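Local coordinates for protein beta-fructofuranosidase (Arabidopsis thaliana, PDB 2OXB) that hydrolyses terminal non-reducing beta-D-fructofuranoside residues, cleaving sucrose and 1-kestose and, less readily, neokestose and levan, in the plant cell wall, at residues I29-Y34 and W48-S53; P146-L151 and V214-F219; R337-Q342 and W529-A534. The protein carries 1 engineered substitution. All coordinates share one frame; numbering follows the deposited sequence.

Contact 1 of 3, residues I29-Y34 and W48-S53; sequences IYHLFY and WAHSTS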
loop_
_atom_site.group_PDB
_atom_site.type_symbol
_atom_site.label_atom_id
_atom_site.label_comp_id
_atom_site.label_asym_id
_atom_site.label_seq_id
_atom_site.Cartn_x
_atom_site.Cartn_y
_atom_site.Cartn_z
ATOM N N ILE A 29 -8.455 -20.524 -4.154
ATOM C CA ILE A 29 -8.094 -19.632 -5.253
ATOM C C ILE A 29 -8.316 -18.156 -4.900
ATOM O O ILE A 29 -9.427 -17.736 -4.577
ATOM C CB ILE A 29 -8.893 -19.995 -6.531
ATOM C CG1 ILE A 29 -8.462 -21.384 -7.022
ATOM C CG2 ILE A 29 -8.679 -18.937 -7.605
ATOM C CD1 ILE A 29 -9.315 -21.948 -8.137
ATOM N N TYR A 30 -7.245 -17.377 -4.961
ATOM C CA TYR A 30 -7.317 -15.961 -4.660
ATOM C C TYR A 30 -7.973 -15.239 -5.827
ATOM O O TYR A 30 -8.052 -15.757 -6.949
ATOM C CB TYR A 30 -5.910 -15.399 -4.408
ATOM C CG TYR A 30 -5.197 -16.054 -3.239
ATOM C CD1 TYR A 30 -5.611 -15.815 -1.925
ATOM C CD2 TYR A 30 -4.160 -16.965 -3.450
ATOM C CE1 TYR A 30 -5.019 -16.470 -0.850
ATOM C CE2 TYR A 30 -3.559 -17.631 -2.386
ATOM C CZ TYR A 30 -3.994 -17.384 -1.084
ATOM O OH TYR A 30 -3.443 -18.071 -0.017
ATOM N N HIS A 31 -8.452 -14.034 -5.552
ATOM C CA HIS A 31 -9.104 -13.232 -6.572
ATOM C C HIS A 31 -8.658 -11.773 -6.453
ATOM O O HIS A 31 -8.342 -11.293 -5.365
ATOM C CB HIS A 31 -10.631 -13.331 -6.416
ATOM C CG HIS A 31 -11.204 -14.664 -6.800
ATOM N ND1 HIS A 31 -11.199 -15.133 -8.099
ATOM C CD2 HIS A 31 -11.847 -15.606 -6.067
ATOM C CE1 HIS A 31 -11.818 -16.299 -8.150
ATOM N NE2 HIS A 31 -12.222 -16.610 -6.931
ATOM N N LEU A 32 -8.601 -11.095 -7.591
ATOM C CA LEU A 32 -8.249 -9.685 -7.650
ATOM C C LEU A 32 -9.037 -9.066 -8.781
ATOM O O LEU A 32 -9.012 -9.541 -9.925
ATOM C CB LEU A 32 -6.760 -9.439 -7.934
ATOM C CG LEU A 32 -6.425 -7.951 -8.233
ATOM C CD1 LEU A 32 -6.463 -7.138 -6.964
ATOM C CD2 LEU A 32 -5.042 -7.814 -8.851
ATOM N N PHE A 33 -9.759 -8.013 -8.444
ATOM C CA PHE A 33 -10.515 -7.285 -9.435
ATOM C C PHE A 33 -9.811 -5.941 -9.367
ATOM O O PHE A 33 -8.759 -5.840 -8.736
ATOM C CB PHE A 33 -11.988 -7.179 -9.018
ATOM C CG PHE A 33 -12.657 -8.511 -8.774
ATOM C CD1 PHE A 33 -13.119 -9.284 -9.826
ATOM C CD2 PHE A 33 -12.833 -8.990 -7.480
ATOM C CE1 PHE A 33 -13.746 -10.510 -9.587
ATOM C CE2 PHE A 33 -13.458 -10.218 -7.242
ATOM C CZ PHE A 33 -13.912 -10.970 -8.297
ATOM N N TYR A 34 -10.363 -4.927 -10.021
ATOM C CA TYR A 34 -9.768 -3.600 -10.003
ATOM C C TYR A 34 -10.369 -2.667 -11.031
ATOM O O TYR A 34 -11.041 -3.092 -11.972
ATOM C CB TYR A 34 -8.250 -3.662 -10.213
ATOM C CG TYR A 34 -7.815 -4.365 -11.472
ATOM C CD1 TYR A 34 -7.751 -5.756 -11.544
ATOM C CD2 TYR A 34 -7.443 -3.638 -12.590
ATOM C CE1 TYR A 34 -7.316 -6.396 -12.704
ATOM C CE2 TYR A 34 -7.010 -4.267 -13.749
ATOM C CZ TYR A 34 -6.948 -5.634 -13.802
ATOM O OH TYR A 34 -6.522 -6.209 -14.973
ATOM N N TRP A 48 -14.586 -3.573 -13.587
ATOM C CA TRP A 48 -13.924 -4.481 -12.661
ATOM C C TRP A 48 -13.214 -5.616 -13.399
ATOM O O TRP A 48 -13.752 -6.714 -13.513
ATOM C CB TRP A 48 -14.941 -5.053 -11.662
ATOM C CG TRP A 48 -15.270 -4.106 -10.525
ATOM C CD1 TRP A 48 -15.585 -2.775 -10.625
ATOM C CD2 TRP A 48 -15.299 -4.416 -9.125
ATOM N NE1 TRP A 48 -15.802 -2.237 -9.374
ATOM C CE2 TRP A 48 -15.635 -3.221 -8.436
ATOM C CE3 TRP A 48 -15.074 -5.582 -8.384
ATOM C CZ2 TRP A 48 -15.751 -3.168 -7.039
ATOM C CZ3 TRP A 48 -15.191 -5.523 -6.992
ATOM C CH2 TRP A 48 -15.525 -4.328 -6.340
ATOM N N ALA A 49 -12.013 -5.334 -13.910
ATOM C CA ALA A 49 -11.226 -6.344 -14.607
ATOM C C ALA A 49 -10.917 -7.422 -13.586
ATOM O O ALA A 49 -10.807 -7.137 -12.389
ATOM C CB ALA A 49 -9.950 -5.752 -15.140
ATOM N N HIS A 50 -10.774 -8.657 -14.064
ATOM C CA HIS A 50 -10.517 -9.800 -13.190
ATOM C C HIS A 50 -9.226 -10.541 -13.495
ATOM O O HIS A 50 -8.686 -10.449 -14.593
ATOM C CB HIS A 50 -11.688 -10.783 -13.281
ATOM C CG HIS A 50 -11.776 -11.738 -12.135
ATOM N ND1 HIS A 50 -11.066 -11.567 -10.963
ATOM C CD2 HIS A 50 -12.541 -12.839 -11.950
ATOM C CE1 HIS A 50 -11.396 -12.519 -10.108
ATOM N NE2 HIS A 50 -12.290 -13.304 -10.683
ATOM N N SER A 51 -8.747 -11.273 -12.495
ATOM C CA SER A 51 -7.535 -12.084 -12.575
ATOM C C SER A 51 -7.586 -12.990 -11.338
ATOM O O SER A 51 -8.294 -12.681 -10.383
ATOM C CB SER A 51 -6.282 -11.198 -12.540
ATOM O OG SER A 51 -6.201 -10.362 -13.690
ATOM N N THR A 52 -6.861 -14.109 -11.363
ATOM C CA THR A 52 -6.822 -15.065 -10.240
ATOM C C THR A 52 -5.382 -15.510 -9.932
ATOM O O THR A 52 -4.467 -15.255 -10.719
ATOM C CB THR A 52 -7.654 -16.333 -10.553
ATOM O OG1 THR A 52 -7.216 -16.903 -11.793
ATOM C CG2 THR A 52 -9.137 -15.996 -10.660
ATOM N N SER A 53 -5.175 -16.177 -8.799
ATOM C CA SER A 53 -3.831 -16.642 -8.453
ATOM C C SER A 53 -3.814 -17.760 -7.416
ATOM O O SER A 53 -4.825 -18.039 -6.757
ATOM C CB SER A 53 -2.989 -15.474 -7.945
ATOM O OG SER A 53 -1.648 -15.866 -7.765
#
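H50 and F33 form an offset stack, ring centroids 4.0 Å apart and planes 21° from parallel. Followed outward, H50 starts with CB 4.0 Å from F33 CD1; with CG anti to the backbone N (chi1 -161°), the imidazole runs alongside the phenyl ring. CG and CD2 lie against F33 CE1 and CD1, and ND1 donates to L32 O at 3.1 Å. The oxygen lies in the imidazole plane, yet the donor sits well above the carbonyl plane. CE1 comes 3.3 Å from H31 ND1, the two rings meeting rim to rim, and NE2 reaches Y117 O in a weak hydrogen bond. With an alanine here, F33 would probably lose its stacking partner and L32 O the straightest of its donors. A49 CB sits over one face of the Y34 ring, 3.7 Å from its centroid, a CH-pi contact. The backbones are joined by bonds such as Y30 N to S53 O (3.1 Å) and L32 N to S51 O (3.2 Å). The side chain of W48, whose NE1 bonds to W78 O, lies about 8 Å from the bound fructose. This is an antiparallel beta hairpin within a blade of the five-bladed propeller of family 32 glycosyl hydrolases.

Contact 2 of 3, residues P146-L151 and V214-F219; sequences PTTAWL and VETSSF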
loop_
_atom_site.group_PDB
_atom_site.type_symbol
_atom_site.label_atom_id
_atom_site.label_comp_id
_atom_site.label_asym_id
_atom_site.label_seq_id
_atom_site.Cartn_x
_atom_site.Cartn_y
_atom_site.Cartn_z
ATOM N N PRO A 146 -17.455 1.223 -0.358
ATOM C CA PRO A 146 -17.889 0.414 0.782
ATOM C C PRO A 146 -16.860 -0.654 1.108
ATOM O O PRO A 146 -16.298 -1.309 0.225
ATOM C CB PRO A 146 -19.211 -0.181 0.307
ATOM C CG PRO A 146 -18.990 -0.335 -1.165
ATOM C CD PRO A 146 -18.298 0.965 -1.539
ATOM N N THR A 147 -16.618 -0.812 2.399
ATOM C CA THR A 147 -15.669 -1.780 2.925
ATOM C C THR A 147 -16.289 -3.168 2.998
ATOM O O THR A 147 -17.440 -3.389 2.620
ATOM C CB THR A 147 -15.290 -1.429 4.361
ATOM O OG1 THR A 147 -16.421 -1.668 5.212
ATOM C CG2 THR A 147 -14.889 0.004 4.468
ATOM N N THR A 148 -15.504 -4.099 3.517
ATOM C CA THR A 148 -15.965 -5.451 3.716
ATOM C C THR A 148 -16.928 -5.325 4.892
ATOM O O THR A 148 -16.825 -4.392 5.704
ATOM C CB THR A 148 -14.798 -6.385 4.110
ATOM O OG1 THR A 148 -13.898 -6.528 3.006
ATOM C CG2 THR A 148 -15.311 -7.752 4.534
ATOM N N ALA A 149 -17.847 -6.275 4.992
ATOM C CA ALA A 149 -18.845 -6.265 6.050
ATOM C C ALA A 149 -18.547 -7.262 7.168
ATOM O O ALA A 149 -18.154 -8.406 6.919
ATOM C CB ALA A 149 -20.224 -6.531 5.451
ATOM N N TRP A 150 -18.751 -6.802 8.401
ATOM C CA TRP A 150 -18.526 -7.590 9.605
ATOM C C TRP A 150 -19.804 -7.666 10.437
ATOM O O TRP A 150 -20.457 -6.650 10.705
ATOM C CB TRP A 150 -17.412 -6.957 10.426
ATOM C CG TRP A 150 -17.736 -5.570 10.912
ATOM C CD1 TRP A 150 -18.227 -5.221 12.145
ATOM C CD2 TRP A 150 -17.561 -4.340 10.188
ATOM N NE1 TRP A 150 -18.354 -3.859 12.231
ATOM C CE2 TRP A 150 -17.953 -3.291 11.048
ATOM C CE3 TRP A 150 -17.105 -4.024 8.900
ATOM C CZ2 TRP A 150 -17.904 -1.946 10.661
ATOM C CZ3 TRP A 150 -17.054 -2.692 8.511
ATOM C CH2 TRP A 150 -17.451 -1.667 9.387
ATOM N N LEU A 151 -20.138 -8.887 10.842
ATOM C CA LEU A 151 -21.328 -9.201 11.631
ATOM C C LEU A 151 -21.507 -8.347 12.887
ATOM O O LEU A 151 -21.911 -7.186 12.816
ATOM C CB LEU A 151 -21.281 -10.677 12.032
ATOM C CG LEU A 151 -22.550 -11.281 12.642
ATOM C CD1 LEU A 151 -23.654 -11.317 11.577
ATOM C CD2 LEU A 151 -22.245 -12.693 13.158
ATOM N N VAL A 214 -6.030 -11.649 11.940
ATOM C CA VAL A 214 -7.290 -12.071 12.559
ATOM C C VAL A 214 -8.459 -11.964 11.578
ATOM O O VAL A 214 -8.382 -11.221 10.605
ATOM C CB VAL A 214 -7.612 -11.198 13.785
ATOM C CG1 VAL A 214 -8.806 -11.775 14.528
ATOM C CG2 VAL A 214 -6.387 -11.096 14.693
ATOM N N GLU A 215 -9.540 -12.698 11.830
ATOM C CA GLU A 215 -10.691 -12.654 10.928
ATOM C C GLU A 215 -11.337 -11.261 10.947
ATOM O O GLU A 215 -10.908 -10.393 11.700
ATOM C CB GLU A 215 -11.706 -13.740 11.310
ATOM C CG GLU A 215 -12.753 -14.024 10.226
ATOM C CD GLU A 215 -13.684 -15.182 10.571
ATOM O OE1 GLU A 215 -14.733 -15.345 9.894
ATOM O OE2 GLU A 215 -13.361 -15.935 11.518
ATOM N N THR A 216 -12.352 -11.040 10.117
ATOM C CA THR A 216 -12.987 -9.730 10.060
ATOM C C THR A 216 -14.133 -9.535 11.042
ATOM O O THR A 216 -14.465 -8.403 11.394
ATOM C CB THR A 216 -13.509 -9.414 8.644
ATOM O OG1 THR A 216 -12.509 -9.753 7.675
ATOM C CG2 THR A 216 -13.819 -7.921 8.517
ATOM N N SER A 217 -14.718 -10.632 11.510
ATOM C CA SER A 217 -15.838 -10.535 12.434
ATOM C C SER A 217 -15.555 -10.969 13.880
ATOM O O SER A 217 -16.484 -11.205 14.657
ATOM C CB SER A 217 -17.035 -11.309 11.860
ATOM O OG SER A 217 -17.472 -10.727 10.642
ATOM N N SER A 218 -14.276 -11.050 14.242
ATOM C CA SER A 218 -13.868 -11.446 15.597
ATOM C C SER A 218 -14.252 -10.392 16.646
ATOM O O SER A 218 -13.899 -9.217 16.512
ATOM C CB SER A 218 -12.351 -11.664 15.651
ATOM O OG SER A 218 -11.911 -12.533 14.630
ATOM N N PHE A 219 -14.950 -10.812 17.702
ATOM C CA PHE A 219 -15.373 -9.875 18.746
ATOM C C PHE A 219 -15.059 -10.333 20.173
ATOM O O PHE A 219 -15.116 -11.524 20.482
ATOM C CB PHE A 219 -16.872 -9.600 18.609
ATOM C CG PHE A 219 -17.702 -10.835 18.607
ATOM C CD1 PHE A 219 -18.114 -11.414 19.804
ATOM C CD2 PHE A 219 -18.009 -11.470 17.409
ATOM C CE1 PHE A 219 -18.816 -12.612 19.812
ATOM C CE2 PHE A 219 -18.707 -12.667 17.403
ATOM C CZ PHE A 219 -19.112 -13.243 18.610
#
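L151 N donates to S217 OG across 3.2 Å, with an N-H...O angle of 152°, the one hydrogen bond that joins the two loops. The serine hydroxyl reaches this amide because OG lies beside its own backbone N, anti to the carbonyl carbon (chi1 -63°). There it also comes within 3.5 Å of W150 CA, so the oxygen lies against the W150-L151 backbone. The preceding residue brings its backbone to the same place: T216 O approaches W150 CB at 3.4 Å, a contact between a carbonyl and a methylene group. W150 touches the other loop mainly through this root of its side chain. Its CG stands between the backbone N and carbonyl carbon (chi1 63°), and the indole is carried away from 214-219 to meet the ring of F203 and to touch R158. T147 OG1 lies in the indole plane, at the edge of the ring, and donates to T148 O at 2.8 Å.

Methyl groups complete the interface. T216 CG2 lies 4.2 Å from W150 CB and 4.3 Å from T148 CG2, contacts that only just close. Backbone bonds from T147 to I160 and from W150 to R158 tie 146-151 to strand 157-165, while 214-219 belongs to the connection between strands 201-207 and 226-234. P146 directly follows the substrate-binding pair R144 and D145, completing the RDP sequence familiar in this family, but the side chain of T148 is already about 11 Å from that of D145. With 205 Å² buried, one amide-to-hydroxyl bond and two threonine methyls, the chemistry implies a light, neutral contact with one directional bond, from L151 N to S217 OG, and otherwise van der Waals touches.

Contact 3 of 3, residues R337-Q342 and W529-A534; sequences RLRTKQ and WSMNSA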
loop_
_atom_site.group_PDB
_atom_site.type_symbol
_atom_site.label_atom_id
_atom_site.label_comp_id
_atom_site.label_asym_id
_atom_site.label_seq_id
_atom_site.Cartn_x
_atom_site.Cartn_y
_atom_site.Cartn_z
ATOM N N ARG A 337 10.157 -16.596 -4.658
ATOM C CA ARG A 337 10.294 -17.763 -5.515
ATOM C C ARG A 337 10.839 -17.317 -6.869
ATOM O O ARG A 337 11.389 -18.111 -7.632
ATOM C CB ARG A 337 8.934 -18.431 -5.694
ATOM C CG ARG A 337 8.373 -18.951 -4.393
ATOM C CD ARG A 337 7.029 -19.581 -4.588
ATOM N NE ARG A 337 6.440 -19.984 -3.314
ATOM C CZ ARG A 337 5.218 -20.490 -3.201
ATOM N NH1 ARG A 337 4.464 -20.649 -4.287
ATOM N NH2 ARG A 337 4.751 -20.838 -2.011
ATOM N N LEU A 338 10.671 -16.032 -7.159
ATOM C CA LEU A 338 11.131 -15.443 -8.406
ATOM C C LEU A 338 12.626 -15.139 -8.300
ATOM O O LEU A 338 13.224 -14.551 -9.205
ATOM C CB LEU A 338 10.340 -14.153 -8.688
ATOM C CG LEU A 338 8.811 -14.221 -8.813
ATOM C CD1 LEU A 338 8.204 -12.831 -8.654
ATOM C CD2 LEU A 338 8.433 -14.793 -10.156
ATOM N N ARG A 339 13.228 -15.538 -7.185
ATOM C CA ARG A 339 14.655 -15.304 -6.953
ATOM C C ARG A 339 15.551 -16.260 -7.738
ATOM O O ARG A 339 15.394 -17.470 -7.641
ATOM C CB ARG A 339 14.966 -15.448 -5.466
ATOM C CG ARG A 339 14.330 -14.404 -4.592
ATOM C CD ARG A 339 14.714 -14.644 -3.152
ATOM N NE ARG A 339 14.201 -13.593 -2.286
ATOM C CZ ARG A 339 14.355 -13.561 -0.969
ATOM N NH1 ARG A 339 15.014 -14.525 -0.343
ATOM N NH2 ARG A 339 13.842 -12.555 -0.282
ATOM N N THR A 340 16.495 -15.711 -8.501
ATOM C CA THR A 340 17.412 -16.529 -9.293
ATOM C C THR A 340 18.114 -17.548 -8.420
ATOM O O THR A 340 18.538 -17.237 -7.302
ATOM C CB THR A 340 18.515 -15.694 -9.998
ATOM O OG1 THR A 340 17.954 -14.978 -11.103
ATOM C CG2 THR A 340 19.631 -16.608 -10.511
ATOM N N LYS A 341 18.227 -18.770 -8.939
ATOM C CA LYS A 341 18.885 -19.855 -8.222
ATOM C C LYS A 341 20.239 -19.383 -7.701
ATOM O O LYS A 341 20.728 -19.885 -6.692
ATOM C CB LYS A 341 19.073 -21.076 -9.137
ATOM C CG LYS A 341 17.828 -21.960 -9.292
ATOM C CD LYS A 341 18.180 -23.330 -9.889
ATOM C CE LYS A 341 17.042 -24.347 -9.722
ATOM N NZ LYS A 341 17.408 -25.706 -10.229
ATOM N N GLN A 342 20.835 -18.406 -8.381
ATOM C CA GLN A 342 22.125 -17.897 -7.946
ATOM C C GLN A 342 22.037 -17.215 -6.584
ATOM O O GLN A 342 21.214 -17.586 -5.750
ATOM C CB GLN A 342 22.706 -16.943 -8.989
ATOM C CG GLN A 342 23.966 -17.496 -9.620
ATOM C CD GLN A 342 25.019 -17.851 -8.578
ATOM O OE1 GLN A 342 25.763 -16.990 -8.114
ATOM N NE2 GLN A 342 25.065 -19.123 -8.187
ATOM N N TRP A 529 19.386 -10.645 -5.028
ATOM C CA TRP A 529 18.943 -11.790 -5.794
ATOM C C TRP A 529 18.289 -11.324 -7.080
ATOM O O TRP A 529 17.385 -10.493 -7.049
ATOM C CB TRP A 529 17.932 -12.612 -4.997
ATOM C CG TRP A 529 18.455 -13.136 -3.716
ATOM C CD1 TRP A 529 19.398 -14.104 -3.551
ATOM C CD2 TRP A 529 18.065 -12.725 -2.405
ATOM N NE1 TRP A 529 19.622 -14.322 -2.215
ATOM C CE2 TRP A 529 18.817 -13.485 -1.488
ATOM C CE3 TRP A 529 17.156 -11.780 -1.918
ATOM C CZ2 TRP A 529 18.682 -13.336 -0.103
ATOM C CZ3 TRP A 529 17.020 -11.631 -0.544
ATOM C CH2 TRP A 529 17.783 -12.404 0.348
ATOM N N SER A 530 18.758 -11.845 -8.211
ATOM C CA SER A 530 18.157 -11.496 -9.490
ATOM C C SER A 530 16.738 -12.048 -9.409
ATOM O O SER A 530 16.498 -13.031 -8.704
ATOM C CB SER A 530 18.921 -12.143 -10.652
ATOM O OG SER A 530 20.115 -11.434 -10.956
ATOM N N MET A 531 15.800 -11.419 -10.111
ATOM C CA MET A 531 14.400 -11.852 -10.077
ATOM C C MET A 531 13.796 -12.176 -11.444
ATOM O O MET A 531 13.655 -11.298 -12.301
ATOM C CB MET A 531 13.534 -10.779 -9.413
ATOM C CG MET A 531 13.798 -10.536 -7.933
ATOM S SD MET A 531 12.964 -11.720 -6.854
ATOM C CE MET A 531 11.268 -11.169 -6.976
ATOM N N ASN A 532 13.434 -13.445 -11.621
ATOM C CA ASN A 532 12.813 -13.925 -12.847
ATOM C C ASN A 532 11.440 -13.290 -12.967
ATOM O O ASN A 532 10.915 -12.715 -12.006
ATOM C CB ASN A 532 12.639 -15.441 -12.810
ATOM C CG ASN A 532 13.956 -16.178 -12.742
ATOM O OD1 ASN A 532 14.013 -17.320 -12.298
ATOM N ND2 ASN A 532 15.023 -15.529 -13.196
ATOM N N SER A 533 10.852 -13.420 -14.147
ATOM C CA SER A 533 9.542 -12.848 -14.410
ATOM C C SER A 533 8.398 -13.659 -13.832
ATOM O O SER A 533 8.511 -14.864 -13.600
ATOM C CB SER A 533 9.334 -12.684 -15.917
ATOM O OG SER A 533 10.193 -11.680 -16.430
ATOM N N ALA A 534 7.293 -12.973 -13.584
ATOM C CA ALA A 534 6.107 -13.618 -13.058
ATOM C C ALA A 534 5.070 -13.512 -14.166
ATOM O O ALA A 534 5.013 -12.504 -14.877
ATOM C CB ALA A 534 5.635 -12.907 -11.794
#
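Two short backbone bonds fasten the two segments on either side of the R339-M531 bridge. N532 N donates to L338 O at 2.7 Å, in the carbonyl plane, and T340 N to S530 O, also 2.7 Å, at a nearly straight 171°. T340 OG1 adds a weak bond to the same S530 oxygen. Next comes a cation-pi stack: the guanidinium of R339 lies flat on the six-membered ring of W529, with CZ 3.7 Å from the centroid and the planes 15° apart. The arginine chain runs extended from CG to NE, which carries the charged group out over the indole. NH2 also forms salt bridges with E336 and D368, so the guanidinium is held by two acids as well as by the ring. Beside its stem, R339 CG packs 3.8 Å from M531 SD. The bent methionine chain then turns its CE against L338 CB (3.6 Å), and L338 CD2 meets A534 CB at 3.8 Å. L338 also touches F8 and I57 of the N-terminal part. The single bridge lies just past the end of strand 521-530, a strand of the C-terminal beta sandwich of family 32 enzymes, where the connection from the propeller reaches it.

How the contacts relate
The three contacts follow one another along the chain and none touches another. Contacts 1 and 2 both lie within the N-terminal catalytic region; their centres are 20 Å apart and their nearest atoms about 7 Å. Contact 3 sits at the passage to the C-terminal sandwich, its centre 24 Å from that of contact 1 and 36 Å from that of contact 2. Measured between nearest atoms, it is about 9 Å from contact 1 and about 20 Å from contact 2. Contact 1 lies beside the substrate site, the side chain of W48 about 3 Å from that of Q35, whereas contact 3 is remote from the annotated sites.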